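Local coordinates for ribose-phosphate pyrophosphokinase (Thermus thermophilus, PDB 7PN0), which catalyses the transfer of a diphosphate group from ATP to ribose 5-phosphate, making phosphoribosyl pyrophosphate (PRPP), a precursor for nucleotide synthesis, at residues V200-L205 with L234-A239; V164-D169 with A188-E193. All blocks are in the same frame, centred on the assembly; numbering follows the deposited sequence.

Interaction 1: V200-L205 with L234-A239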
ATOM      1  N   VAL A 200      18.135  37.959 -32.173  1.00 58.16           N
ATOM      2  CA  VAL A 200      18.911  37.145 -31.194  1.00 60.34           C
ATOM      3  C   VAL A 200      20.386  37.494 -31.413  1.00 60.72           C
ATOM      4  O   VAL A 200      20.797  37.637 -32.591  1.00 54.59           O
ATOM      5  CB  VAL A 200      18.610  35.630 -31.309  1.00 61.63           C
ATOM      6  CG1 VAL A 200      17.518  35.338 -32.324  1.00 60.51           C
ATOM      7  CG2 VAL A 200      19.844  34.775 -31.588  1.00 57.31           C
ATOM      8  N   ARG A 201      21.127  37.653 -30.316  1.00 59.39           N
ATOM      9  CA  ARG A 201      22.536  38.127 -30.295  1.00 63.14           C
ATOM     10  C   ARG A 201      23.454  36.925 -30.027  1.00 54.42           C
ATOM     11  O   ARG A 201      23.229  36.231 -29.017  1.00 46.63           O
ATOM     12  CB  ARG A 201      22.673  39.237 -29.241  1.00 70.02           C
ATOM     13  CG  ARG A 201      24.067  39.407 -28.644  1.00 78.47           C
ATOM     14  CD  ARG A 201      24.030  39.945 -27.219  1.00 88.80           C
ATOM     15  NE  ARG A 201      23.205  41.146 -27.102  1.00 99.30           N
ATOM     16  CZ  ARG A 201      23.559  42.377 -27.492  1.00100.86           C
ATOM     17  NH1 ARG A 201      24.743  42.603 -28.037  1.00102.24           N
ATOM     18  NH2 ARG A 201      22.715  43.385 -27.338  1.00 93.69           N
ATOM     19  N   VAL A 202      24.463  36.707 -30.880  1.00 50.26           N
ATOM     20  CA  VAL A 202      25.546  35.710 -30.628  1.00 48.45           C
ATOM     21  C   VAL A 202      26.541  36.321 -29.630  1.00 49.96           C
ATOM     22  O   VAL A 202      27.305  37.209 -30.030  1.00 42.89           O
ATOM     23  CB  VAL A 202      26.247  35.253 -31.923  1.00 45.17           C
ATOM     24  CG1 VAL A 202      27.246  34.138 -31.640  1.00 42.14           C
ATOM     25  CG2 VAL A 202      25.240  34.814 -32.981  1.00 47.57           C
ATOM     26  N   ARG A 203      26.520  35.857 -28.378  1.00 54.02           N
ATOM     27  CA  ARG A 203      27.452  36.300 -27.304  1.00 55.47           C
ATOM     28  C   ARG A 203      28.791  35.577 -27.484  1.00 49.81           C
ATOM     29  O   ARG A 203      29.818  36.247 -27.536  1.00 47.22           O
ATOM     30  CB  ARG A 203      26.888  36.019 -25.905  1.00 60.62           C
ATOM     31  CG  ARG A 203      25.825  37.005 -25.435  1.00 70.00           C
ATOM     32  CD  ARG A 203      25.650  37.010 -23.918  1.00 77.32           C
ATOM     33  NE  ARG A 203      26.133  38.221 -23.250  1.00 76.92           N
ATOM     34  CZ  ARG A 203      25.723  38.655 -22.056  1.00 79.94           C
ATOM     35  NH1 ARG A 203      24.809  37.982 -21.371  1.00 78.00           N
ATOM     36  NH2 ARG A 203      26.227  39.769 -21.547  1.00 78.51           N
ATOM     37  N   MET A 204      28.780  34.249 -27.569  1.00 48.66           N
ATOM     38  CA  MET A 204      30.022  33.440 -27.646  1.00 49.56           C
ATOM     39  C   MET A 204      29.813  32.260 -28.591  1.00 46.35           C
ATOM     40  O   MET A 204      28.707  31.698 -28.597  1.00 45.18           O
ATOM     41  CB  MET A 204      30.398  32.902 -26.263  1.00 51.78           C
ATOM     42  CG  MET A 204      31.722  32.187 -26.259  1.00 54.01           C
ATOM     43  SD  MET A 204      32.588  32.362 -24.678  1.00 58.93           S
ATOM     44  CE  MET A 204      33.024  34.098 -24.763  1.00 62.03           C
ATOM     45  N   LEU A 205      30.858  31.887 -29.323  1.00 43.58           N
ATOM     46  CA  LEU A 205      30.940  30.620 -30.086  1.00 40.80           C
ATOM     47  C   LEU A 205      32.193  29.874 -29.640  1.00 42.55           C
ATOM     48  O   LEU A 205      33.279  30.495 -29.634  1.00 44.40           O
ATOM     49  CB  LEU A 205      30.998  30.973 -31.575  1.00 44.58           C
ATOM     50  CG  LEU A 205      30.977  29.803 -32.555  1.00 45.52           C
ATOM     51  CD1 LEU A 205      29.613  29.119 -32.567  1.00 43.13           C
ATOM     52  CD2 LEU A 205      31.347  30.290 -33.955  1.00 47.05           C
ATOM     53  N   LEU A 234      23.019  30.662 -35.619  1.00 27.40           N
ATOM     54  CA  LEU A 234      24.009  29.883 -36.404  1.00 28.22           C
ATOM     55  C   LEU A 234      24.193  30.540 -37.776  1.00 27.55           C
ATOM     56  O   LEU A 234      25.343  30.604 -38.252  1.00 31.35           O
ATOM     57  CB  LEU A 234      23.527  28.434 -36.538  1.00 28.59           C
ATOM     58  CG  LEU A 234      23.968  27.511 -35.404  1.00 28.41           C
ATOM     59  CD1 LEU A 234      23.150  26.208 -35.394  1.00 27.39           C
ATOM     60  CD2 LEU A 234      25.463  27.201 -35.506  1.00 27.59           C
ATOM     61  N   MET A 235      23.122  31.037 -38.380  1.00 29.55           N
ATOM     62  CA  MET A 235      23.252  31.761 -39.670  1.00 31.33           C
ATOM     63  C   MET A 235      23.951  33.111 -39.402  1.00 32.06           C
ATOM     64  O   MET A 235      24.804  33.487 -40.207  1.00 31.86           O
ATOM     65  CB  MET A 235      21.907  31.956 -40.363  1.00 30.21           C
ATOM     66  CG  MET A 235      21.202  30.647 -40.751  1.00 30.84           C
ATOM     67  SD  MET A 235      22.224  29.365 -41.561  1.00 31.86           S
ATOM     68  CE  MET A 235      22.425  30.095 -43.190  1.00 39.01           C
ATOM     69  N   GLN A 236      23.709  33.765 -38.263  1.00 33.54           N
ATOM     70  CA  GLN A 236      24.433  35.026 -37.915  1.00 36.27           C
ATOM     71  C   GLN A 236      25.918  34.717 -37.700  1.00 38.44           C
ATOM     72  O   GLN A 236      26.720  35.613 -37.994  1.00 40.26           O
ATOM     73  CB  GLN A 236      23.850  35.733 -36.687  1.00 37.00           C
ATOM     74  CG  GLN A 236      22.533  36.446 -36.952  1.00 41.47           C
ATOM     75  CD  GLN A 236      21.757  36.740 -35.683  1.00 44.12           C
ATOM     76  OE1 GLN A 236      22.294  36.770 -34.571  1.00 43.03           O
ATOM     77  NE2 GLN A 236      20.460  36.943 -35.840  1.00 46.24           N
ATOM     78  N   ALA A 237      26.287  33.521 -37.200  1.00 35.76           N
ATOM     79  CA  ALA A 237      27.703  33.105 -37.002  1.00 33.33           C
ATOM     80  C   ALA A 237      28.276  32.547 -38.312  1.00 32.60           C
ATOM     81  O   ALA A 237      29.417  32.021 -38.269  1.00 32.16           O
ATOM     82  CB  ALA A 237      27.852  32.088 -35.886  1.00 33.93           C
ATOM     83  N   GLY A 238      27.525  32.643 -39.417  1.00 32.75           N
ATOM     84  CA  GLY A 238      28.017  32.323 -40.777  1.00 34.18           C
ATOM     85  C   GLY A 238      27.990  30.832 -41.102  1.00 33.24           C
ATOM     86  O   GLY A 238      28.779  30.387 -41.956  1.00 31.93           O
ATOM     87  N   ALA A 239      27.102  30.048 -40.486  1.00 30.44           N
ATOM     88  CA  ALA A 239      26.887  28.634 -40.879  1.00 31.73           C
ATOM     89  C   ALA A 239      26.409  28.591 -42.331  1.00 27.73           C
ATOM     90  O   ALA A 239      25.588  29.424 -42.721  1.00 29.31           O
ATOM     91  CB  ALA A 239      25.882  27.957 -39.969  1.00 31.66           C
TER

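Interaction 2: V164-D169 with A188-E193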
ATOM      1  N   VAL A 164      29.103  19.949 -38.439  1.00 25.44           N
ATOM      2  CA  VAL A 164      29.426  20.131 -36.999  1.00 24.32           C
ATOM      3  C   VAL A 164      28.122  20.012 -36.202  1.00 21.71           C
ATOM      4  O   VAL A 164      27.095  20.511 -36.644  1.00 21.45           O
ATOM      5  CB  VAL A 164      30.102  21.496 -36.797  1.00 24.33           C
ATOM      6  CG1 VAL A 164      29.224  22.624 -37.287  1.00 24.10           C
ATOM      7  CG2 VAL A 164      30.531  21.719 -35.353  1.00 26.76           C
ATOM      8  N   VAL A 165      28.169  19.364 -35.052  1.00 23.43           N
ATOM      9  CA  VAL A 165      27.014  19.320 -34.127  1.00 23.77           C
ATOM     10  C   VAL A 165      27.105  20.540 -33.191  1.00 23.66           C
ATOM     11  O   VAL A 165      28.168  20.773 -32.584  1.00 22.61           O
ATOM     12  CB  VAL A 165      26.966  17.969 -33.380  1.00 26.03           C
ATOM     13  CG1 VAL A 165      25.791  17.894 -32.420  1.00 26.42           C
ATOM     14  CG2 VAL A 165      26.919  16.803 -34.352  1.00 29.11           C
ATOM     15  N   VAL A 166      26.029  21.296 -33.053  1.00 20.74           N
ATOM     16  CA  VAL A 166      26.027  22.528 -32.234  1.00 22.98           C
ATOM     17  C   VAL A 166      25.026  22.334 -31.100  1.00 23.42           C
ATOM     18  O   VAL A 166      23.858  22.023 -31.401  1.00 23.64           O
ATOM     19  CB  VAL A 166      25.657  23.752 -33.082  1.00 22.59           C
ATOM     20  CG1 VAL A 166      25.652  25.016 -32.238  1.00 24.06           C
ATOM     21  CG2 VAL A 166      26.567  23.866 -34.301  1.00 22.59           C
ATOM     22  N   ALA A 167      25.455  22.571 -29.864  1.00 24.73           N
ATOM     23  CA  ALA A 167      24.523  22.769 -28.730  1.00 24.50           C
ATOM     24  C   ALA A 167      24.242  24.259 -28.577  1.00 25.78           C
ATOM     25  O   ALA A 167      25.181  25.037 -28.449  1.00 28.39           O
ATOM     26  CB  ALA A 167      25.117  22.204 -27.478  1.00 27.51           C
ATOM     27  N   PRO A 168      22.976  24.704 -28.638  1.00 24.08           N
ATOM     28  CA  PRO A 168      22.631  26.099 -28.369  1.00 29.38           C
ATOM     29  C   PRO A 168      22.239  26.446 -26.921  1.00 29.45           C
ATOM     30  O   PRO A 168      21.708  27.505 -26.704  1.00 30.44           O
ATOM     31  CB  PRO A 168      21.400  26.246 -29.266  1.00 26.34           C
ATOM     32  CG  PRO A 168      20.683  24.938 -29.064  1.00 26.72           C
ATOM     33  CD  PRO A 168      21.799  23.919 -29.051  1.00 24.95           C
ATOM     34  N   ASP A 169      22.390  25.501 -26.001  1.00 29.63           N
ATOM     35  CA  ASP A 169      22.027  25.651 -24.564  1.00 30.69           C
ATOM     36  C   ASP A 169      22.862  24.660 -23.785  1.00 30.56           C
ATOM     37  O   ASP A 169      23.043  23.555 -24.309  1.00 27.95           O
ATOM     38  CB  ASP A 169      20.555  25.349 -24.294  1.00 34.50           C
ATOM     39  CG  ASP A 169      19.615  26.532 -24.415  1.00 37.63           C
ATOM     40  OD1 ASP A 169      19.785  27.497 -23.629  1.00 46.65           O
ATOM     41  OD2 ASP A 169      18.690  26.470 -25.268  1.00 39.33           O
ATOM     42  N   ALA A 188      30.299  21.938 -31.308  1.00 27.66           N
ATOM     43  CA  ALA A 188      30.434  23.386 -31.064  1.00 28.97           C
ATOM     44  C   ALA A 188      29.348  23.793 -30.082  1.00 28.54           C
ATOM     45  O   ALA A 188      28.380  23.034 -29.936  1.00 28.91           O
ATOM     46  CB  ALA A 188      30.333  24.153 -32.354  1.00 30.46           C
ATOM     47  N   PHE A 189      29.501  24.963 -29.473  1.00 25.98           N
ATOM     48  CA  PHE A 189      28.499  25.567 -28.570  1.00 25.67           C
ATOM     49  C   PHE A 189      28.235  26.986 -29.052  1.00 26.99           C
ATOM     50  O   PHE A 189      29.211  27.746 -29.281  1.00 30.83           O
ATOM     51  CB  PHE A 189      28.979  25.508 -27.113  1.00 26.52           C
ATOM     52  CG  PHE A 189      27.942  26.012 -26.144  1.00 27.08           C
ATOM     53  CD1 PHE A 189      27.811  27.358 -25.866  1.00 26.07           C
ATOM     54  CD2 PHE A 189      27.038  25.134 -25.579  1.00 28.70           C
ATOM     55  CE1 PHE A 189      26.795  27.817 -25.036  1.00 27.58           C
ATOM     56  CE2 PHE A 189      26.036  25.592 -24.735  1.00 29.90           C
ATOM     57  CZ  PHE A 189      25.904  26.935 -24.480  1.00 27.54           C
ATOM     58  N   ILE A 190      26.975  27.391 -29.108  1.00 29.76           N
ATOM     59  CA  ILE A 190      26.641  28.790 -29.475  1.00 32.02           C
ATOM     60  C   ILE A 190      25.826  29.402 -28.329  1.00 35.88           C
ATOM     61  O   ILE A 190      24.704  28.952 -28.036  1.00 32.82           O
ATOM     62  CB  ILE A 190      26.012  28.866 -30.886  1.00 32.95           C
ATOM     63  CG1 ILE A 190      25.938  30.313 -31.395  1.00 33.92           C
ATOM     64  CG2 ILE A 190      24.654  28.163 -30.953  1.00 33.61           C
ATOM     65  CD1 ILE A 190      25.712  30.445 -32.920  1.00 31.40           C
ATOM     66  N   ASP A 191      26.470  30.303 -27.589  1.00 41.00           N
ATOM     67  CA  ASP A 191      25.833  31.098 -26.511  1.00 41.68           C
ATOM     68  C   ASP A 191      25.137  32.258 -27.222  1.00 44.12           C
ATOM     69  O   ASP A 191      25.853  33.085 -27.835  1.00 47.53           O
ATOM     70  CB  ASP A 191      26.870  31.522 -25.461  1.00 48.18           C
ATOM     71  CG  ASP A 191      26.307  32.362 -24.324  1.00 51.11           C
ATOM     72  OD1 ASP A 191      25.190  32.066 -23.849  1.00 54.79           O
ATOM     73  OD2 ASP A 191      26.983  33.311 -23.928  1.00 58.18           O
ATOM     74  N   LYS A 192      23.807  32.274 -27.199  1.00 40.02           N
ATOM     75  CA  LYS A 192      22.965  33.326 -27.814  1.00 44.56           C
ATOM     76  C   LYS A 192      21.954  33.861 -26.790  1.00 48.42           C
ATOM     77  O   LYS A 192      21.792  33.224 -25.728  1.00 44.46           O
ATOM     78  CB  LYS A 192      22.289  32.780 -29.070  1.00 45.71           C
ATOM     79  CG  LYS A 192      21.827  31.331 -28.990  1.00 46.54           C
ATOM     80  CD  LYS A 192      20.362  31.186 -28.659  1.00 46.10           C
ATOM     81  CE  LYS A 192      20.068  29.873 -27.971  1.00 42.11           C
ATOM     82  NZ  LYS A 192      18.620  29.673 -27.784  1.00 44.71           N
ATOM     83  N   GLU A 193      21.353  35.018 -27.095  1.00 51.53           N
ATOM     84  CA  GLU A 193      20.374  35.746 -26.236  1.00 59.91           C
ATOM     85  C   GLU A 193      19.245  36.276 -27.121  1.00 61.09           C
ATOM     86  O   GLU A 193      19.562  36.972 -28.117  1.00 60.39           O
ATOM     87  CB  GLU A 193      20.999  36.960 -25.531  1.00 64.20           C
ATOM     88  CG  GLU A 193      22.178  36.641 -24.626  1.00 70.78           C
ATOM     89  CD  GLU A 193      21.872  36.303 -23.171  1.00 71.34           C
ATOM     90  OE1 GLU A 193      20.706  36.464 -22.749  1.00 71.85           O
ATOM     91  OE2 GLU A 193      22.819  35.891 -22.451  1.00 65.96           O
TER

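Interaction 1: V200-L205 with L234-A239
Val202 and Gln236 lie alongside each other with their side chains running in opposite directions, the CG2 methyl of Val202 4.1 Å from CB of Gln236. Val202 turns CG1 away from its backbone N (chi1 -174°), which leaves CG2 on the N side of the residue to meet the glutamine. Gln236 is extended beyond CG and runs back along strand 200-205 until its amide end reaches the carbonyl of Val200, with CD 3.4 Å from Val200 O. Further along the strand, Leu205 approaches the end of the helix, and its CD2 branch stands 4.4 Å from the methyl CB of Ala237. Val202 and Leu205 can both point at the helix although three residues apart because a classic beta bulge lies between them, where Arg203 and Met204 both face Asp191 of the neighbouring strand. Ala237 is the first residue to leave the helical path. A Schellman motif closes the helix here, with Gly238 at positive phi, Gly238 N bonded to Met235 O and Ala239 N to Leu234 O at 2.9 Å. Val209 also packs on Leu234 and Ala237. The chemistry is thus that of a sparse surface contact: a few apolar groups of Val202, Gln236, Leu205 and Ala237 just over 4 Å apart, and the glutamine's amide end lying by Val200 O.

Interaction 2: V164-D169 with A188-E193
Ala167 and Phe189 pair in register as parallel strand neighbours, within the beta-alpha-beta unit of strand 163-167, helix 173-183 and strand 187-194 in a PRTase-like domain. Ala188 N donates to Val165 O at 2.7 Å, Ala167 N to Ala188 O, and Ile190 N to Ala167 O at 3.0 Å. Besides the amide of Ile190, Ala167 O accepts a CA-H...O contact from Phe189. The same oxygen lies over one face of the Phe189 ring, with Ala167 O 3.4 Å from Phe189 CD2. That ring, with CG anti to the backbone N (chi1 -175°), also brings Phe189 CE2 to 3.4 Å from Asp169 C, which sits at its edge. On the other face of the sheet, Val166 CG1 meets Ile190 CG2 at 3.5 Å. Leu234 and Ala233 of helix 225-236 pack over this pair, while Leu173 of helix 173-183 covers Phe189 and Ala167, and Phe189 of a second subunit meets the ring edge to face. A serine in place of Phe189 would probably leave a gap beside Ala167 and Asp169 and remove the aromatic contact between subunits. Lys192 bends at chi2 (98°) over Pro168; its NZ forms a salt bridge with Glu229 and stays 4.1 Å from Asp169 OD2, and Lys192 CE lies 3.1 Å from Pro168 O.

In the fold
From the N terminus, interaction 2 comes first: strand 163-167 leads through helix 173-183 to strand 187-194, and the contact closes that beta-alpha-beta loop. The chain then turns back into the antiparallel strand 200-206, one of the two outermost strands of the sheet within this chain, continues through strand 213-218, which lies on the other side of strand 163-167, and runs through helix 225-236, whose end closes interaction 1. The two loops therefore follow one another without nesting or crossing. Strands 187-194 and 200-206 join them directly, with probable hydrogen bonds from Arg201 N to Glu193 O and from Asp191 N to Met204 O. Helix 225-236 reaches both contacts, packing on strands 163-167, 187-194 and 200-206.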